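Local atomic coordinates of putative oxidoreductase (PDB entry 3FHL), a protein that probably acts as a nucleotide-dependent oxidoreductase of the Gfo/Idh/MocA family, pairing an NAD-binding Rossmann domain with a C-terminal alpha/beta domain. Residues 134-137 with 138-142; 327-330 with 331-335. All blocks are in the same frame, centred on the assembly; numbering follows the deposited sequence.

Contact 1. Residues 134-137 with 138-142; sequences VRDI and LAKSL
Asp136 and Lys140, one helical turn apart, form a salt bridge at the C-terminal end of helix 129-139, the lysine being the first residue beyond it. The two side chains slant across one another. Asp136 swings its carboxylate toward the C-terminal end of the helix because CG lies anti to the backbone N (chi1 -167°), while the lysine chain runs out nearly straight and bends only at its last torsion. NZ thereby reaches OD1 of Asp136 at 2.9 Å, from the syn side but 26° out of the carboxylate plane. The other carboxylate oxygen, OD2, is hydrogen-bonded to the hydroxyl of Tyr300, so that each carboxylate oxygen has its own partner, which should limit rotation of the group.

A second pair, Val134 and Leu138, lies side by side on another face and points the same way; CG1 of Val134 is 3.9 Å from CD1 of Leu138. Both side chains rest on Leu246 of strand 244-248. Ile137 and Leu142 instead meet at about a right angle, with CG1 of the isoleucine 4.1 Å from CD1 of the leucine, and Tyr300 touches both.

This last pairing depends on how the helix stops. Ser141 takes a positive phi of 51°, and the chain turns back in a Schellman motif: Leu142 N donates to Ile137 O at 3.2 Å, and Ser141 N to Leu138 O at 3.1 Å. The apolar contact of Ile137 with Leu142 straddles the turn. Chemically, the Schellman turn gives the carbonyls of Ile137 and Leu138 backbone N-H donors, and the lysine charge, folded back over the last turn, would be expected mainly to offset that of Asp136.

Contact 2. Residues 327-330 with 331-335; sequences HAQD and ILNVI
Gln329 and Asn333 join their side-chain amides across the first turns of helix 328-347, an i to i+4 pairing within the C-terminal alpha/beta domain. NE2 of Gln329 donates to OD1 of Asn333 at 3.1 Å in a nearly straight bond (168°). The glutamine reaches forward with CG anti to its own nitrogen (chi1 -176°) and then bends at chi2. The acceptor lies in the plane of the glutamine amide, whereas the donor sits above the carbonyl plane of Asn333, the two amides being turned 52° apart.

Among backbone bonds, Asn333 N to Gln329 O and Val334 N to Asp330 O are both 3.0 Å; Ala328 O receives weak bonds from Ile331 N and Leu332 N.

Apolar groups cover other faces: Ala328 and Ile331 meet Phe98 and Val121, Leu332 packs on helix 102-115, and Val334 on helix 180-191.

Charge and water complete the set. OD2 of Asp330 forms a salt bridge with Arg126, and one water spans the turn, donating to OD1 of Asp330 at 3.0 Å and accepting from ND2 of Asn333 at 2.9 Å.

How the contacts relate
From the N terminus, the chain builds the parallel Rossmann sheet, leaves it after strand 119-122 and enters helix 129-139. Contact 1 spans the end of that helix and the turn toward strand 146-154, which begins the large mixed sheet. Contact 2 comes much later, at the start of helix 328-347. Both are local, closing helical turns instead of long loops, and they follow in series, neither nested nor crossed. The centres of contact 1 and contact 2 lie about 25 Å apart, and the nearest atoms of contact 1 and contact 2 about 9 Å, without touching. Helix 180-191 packs against both: contact 1 joins it to the mixed sheet, and contact 2 to the Rossmann elements 102-115 and 119-122.

Contact 1. Residues 134-137 with 138-142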
loop_
_atom_site.group_PDB
_atom_site.type_symbol
_atom_site.label_atom_id
_atom_site.label_comp_id
_atom_site.label_asym_id
_atom_site.label_seq_id
_atom_site.Cartn_x
_atom_site.Cartn_y
_atom_site.Cartn_z
ATOM N N VAL C 134 -8.247 2.679 17.012
ATOM C CA VAL C 134 -8.431 1.440 16.224
ATOM C C VAL C 134 -8.954 0.296 17.110
ATOM O O VAL C 134 -9.945 -0.331 16.769
ATOM C CB VAL C 134 -7.133 1.025 15.450
ATOM C CG1 VAL C 134 -7.211 -0.440 14.928
ATOM C CG2 VAL C 134 -6.844 2.011 14.302
ATOM N N ARG C 135 -8.325 0.063 18.263
ATOM C CA ARG C 135 -8.808 -0.976 19.196
ATOM C C ARG C 135 -10.287 -0.766 19.574
ATOM O O ARG C 135 -11.072 -1.722 19.594
ATOM C CB ARG C 135 -7.935 -1.037 20.461
ATOM C CG ARG C 135 -6.478 -1.440 20.258
ATOM C CD ARG C 135 -5.847 -1.892 21.594
ATOM N NE ARG C 135 -5.899 -3.349 21.736
ATOM C CZ ARG C 135 -4.871 -4.124 22.084
ATOM N NH1 ARG C 135 -3.682 -3.602 22.393
ATOM N NH2 ARG C 135 -5.043 -5.439 22.150
ATOM N N ASP C 136 -10.655 0.493 19.837
ATOM C CA ASP C 136 -12.024 0.897 20.156
ATOM C C ASP C 136 -13.035 0.578 19.049
ATOM O O ASP C 136 -14.096 0.013 19.325
ATOM C CB ASP C 136 -12.070 2.396 20.473
ATOM C CG ASP C 136 -13.380 2.825 21.125
ATOM O OD1 ASP C 136 -13.778 2.193 22.121
ATOM O OD2 ASP C 136 -14.001 3.810 20.655
ATOM N N ILE C 137 -12.689 0.929 17.807
ATOM C CA ILE C 137 -13.525 0.664 16.622
ATOM C C ILE C 137 -13.754 -0.840 16.452
ATOM O O ILE C 137 -14.868 -1.282 16.183
ATOM C CB ILE C 137 -12.862 1.274 15.352
ATOM C CG1 ILE C 137 -13.130 2.774 15.305
ATOM C CG2 ILE C 137 -13.359 0.610 14.060
ATOM C CD1 ILE C 137 -11.951 3.558 14.890
ATOM N N LEU C 138 -12.695 -1.617 16.638
ATOM C CA LEU C 138 -12.783 -3.073 16.531
ATOM C C LEU C 138 -13.584 -3.695 17.682
ATOM O O LEU C 138 -14.416 -4.587 17.455
ATOM C CB LEU C 138 -11.380 -3.685 16.450
ATOM C CG LEU C 138 -10.535 -3.273 15.229
ATOM C CD1 LEU C 138 -9.121 -3.800 15.375
ATOM C CD2 LEU C 138 -11.171 -3.726 13.913
ATOM N N ALA C 139 -13.333 -3.220 18.901
ATOM C CA ALA C 139 -14.094 -3.629 20.098
ATOM C C ALA C 139 -15.604 -3.435 19.908
ATOM O O ALA C 139 -16.407 -4.284 20.297
ATOM C CB ALA C 139 -13.598 -2.849 21.340
ATOM N N LYS C 140 -15.968 -2.322 19.273
ATOM C CA LYS C 140 -17.361 -1.943 19.053
ATOM C C LYS C 140 -17.973 -2.542 17.779
ATOM O O LYS C 140 -19.150 -2.290 17.483
ATOM C CB LYS C 140 -17.482 -0.413 19.025
ATOM C CG LYS C 140 -17.283 0.286 20.393
ATOM C CD LYS C 140 -17.346 1.815 20.251
ATOM C CE LYS C 140 -17.461 2.536 21.604
ATOM N NZ LYS C 140 -16.570 1.996 22.671
ATOM N N SER C 141 -17.173 -3.316 17.033
ATOM C CA SER C 141 -17.580 -3.930 15.747
ATOM C C SER C 141 -18.200 -2.953 14.746
ATOM O O SER C 141 -19.119 -3.305 14.013
ATOM C CB SER C 141 -18.514 -5.128 15.969
ATOM O OG SER C 141 -17.890 -6.112 16.771
ATOM N N LEU C 142 -17.684 -1.727 14.716
ATOM C CA LEU C 142 -18.276 -0.651 13.919
ATOM C C LEU C 142 -18.162 -0.871 12.407
ATOM O O LEU C 142 -18.984 -0.352 11.653
ATOM C CB LEU C 142 -17.656 0.702 14.282
ATOM C CG LEU C 142 -17.907 1.312 15.664
ATOM C CD1 LEU C 142 -17.248 2.661 15.708
ATOM C CD2 LEU C 142 -19.388 1.458 15.965
#

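Contact 2. Residues 327-330 with 331-335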
loop_
_atom_site.group_PDB
_atom_site.type_symbol
_atom_site.label_atom_id
_atom_site.label_comp_id
_atom_site.label_asym_id
_atom_site.label_seq_id
_atom_site.Cartn_x
_atom_site.Cartn_y
_atom_site.Cartn_z
ATOM N N HIS C 327 5.162 -7.796 28.111
ATOM C CA HIS C 327 6.179 -8.822 28.335
ATOM C C HIS C 327 7.338 -8.676 27.358
ATOM O O HIS C 327 7.134 -8.359 26.186
ATOM C CB HIS C 327 5.591 -10.217 28.152
ATOM C CG HIS C 327 4.702 -10.660 29.270
ATOM N ND1 HIS C 327 3.329 -10.670 29.168
ATOM C CD2 HIS C 327 4.992 -11.136 30.504
ATOM C CE1 HIS C 327 2.809 -11.119 30.296
ATOM N NE2 HIS C 327 3.798 -11.410 31.123
ATOM N N ALA C 328 8.552 -8.916 27.845
ATOM C CA ALA C 328 9.748 -8.905 27.003
ATOM C C ALA C 328 9.672 -9.871 25.820
ATOM O O ALA C 328 10.268 -9.603 24.767
ATOM C CB ALA C 328 10.982 -9.194 27.838
ATOM N N GLN C 329 8.924 -10.969 25.979
ATOM C CA GLN C 329 8.733 -11.949 24.895
ATOM C C GLN C 329 8.083 -11.291 23.663
ATOM O O GLN C 329 8.363 -11.684 22.534
ATOM C CB GLN C 329 7.897 -13.138 25.369
ATOM C CG GLN C 329 7.718 -14.269 24.361
ATOM C CD GLN C 329 9.016 -14.955 24.006
ATOM O OE1 GLN C 329 9.796 -15.324 24.887
ATOM N NE2 GLN C 329 9.254 -15.146 22.705
ATOM N N ASP C 330 7.243 -10.279 23.894
ATOM C CA ASP C 330 6.614 -9.524 22.801
ATOM C C ASP C 330 7.634 -8.943 21.818
ATOM O O ASP C 330 7.421 -9.030 20.617
ATOM C CB ASP C 330 5.691 -8.418 23.328
ATOM C CG ASP C 330 4.389 -8.954 23.906
ATOM O OD1 ASP C 330 4.117 -10.173 23.809
ATOM O OD2 ASP C 330 3.620 -8.143 24.458
ATOM N N ILE C 331 8.736 -8.382 22.316
ATOM C CA ILE C 331 9.758 -7.825 21.424
ATOM C C ILE C 331 10.581 -8.914 20.722
ATOM O O ILE C 331 11.062 -8.694 19.621
ATOM C CB ILE C 331 10.648 -6.734 22.091
ATOM C CG1 ILE C 331 11.256 -5.784 21.051
ATOM C CG2 ILE C 331 11.772 -7.332 22.893
ATOM C CD1 ILE C 331 10.245 -4.978 20.242
ATOM N N LEU C 332 10.719 -10.087 21.340
ATOM C CA LEU C 332 11.405 -11.183 20.668
ATOM C C LEU C 332 10.556 -11.665 19.500
ATOM O O LEU C 332 11.088 -11.975 18.437
ATOM C CB LEU C 332 11.708 -12.339 21.618
ATOM C CG LEU C 332 12.696 -12.124 22.764
ATOM C CD1 LEU C 332 13.139 -13.499 23.218
ATOM C CD2 LEU C 332 13.912 -11.286 22.370
ATOM N N ASN C 333 9.241 -11.714 19.714
ATOM C CA ASN C 333 8.273 -12.044 18.668
ATOM C C ASN C 333 8.308 -11.049 17.511
ATOM O O ASN C 333 8.277 -11.435 16.337
ATOM C CB ASN C 333 6.864 -12.106 19.262
ATOM C CG ASN C 333 6.666 -13.301 20.188
ATOM O OD1 ASN C 333 7.531 -14.176 20.285
ATOM N ND2 ASN C 333 5.517 -13.345 20.863
ATOM N N VAL C 334 8.389 -9.769 17.859
ATOM C CA VAL C 334 8.504 -8.694 16.878
ATOM C C VAL C 334 9.773 -8.846 16.047
ATOM O O VAL C 334 9.718 -8.759 14.821
ATOM C CB VAL C 334 8.437 -7.328 17.564
ATOM C CG1 VAL C 334 8.896 -6.200 16.641
ATOM C CG2 VAL C 334 7.030 -7.095 18.042
ATOM N N ILE C 335 10.890 -9.122 16.720
ATOM C CA ILE C 335 12.200 -9.308 16.081
ATOM C C ILE C 335 12.225 -10.518 15.150
ATOM O O ILE C 335 12.883 -10.480 14.111
ATOM C CB ILE C 335 13.351 -9.356 17.127
ATOM C CG1 ILE C 335 13.635 -7.947 17.651
ATOM C CG2 ILE C 335 14.647 -9.960 16.546
ATOM C CD1 ILE C 335 14.514 -7.919 18.894
HETATM O O HOH W 1 3.574 -11.196 21.077
#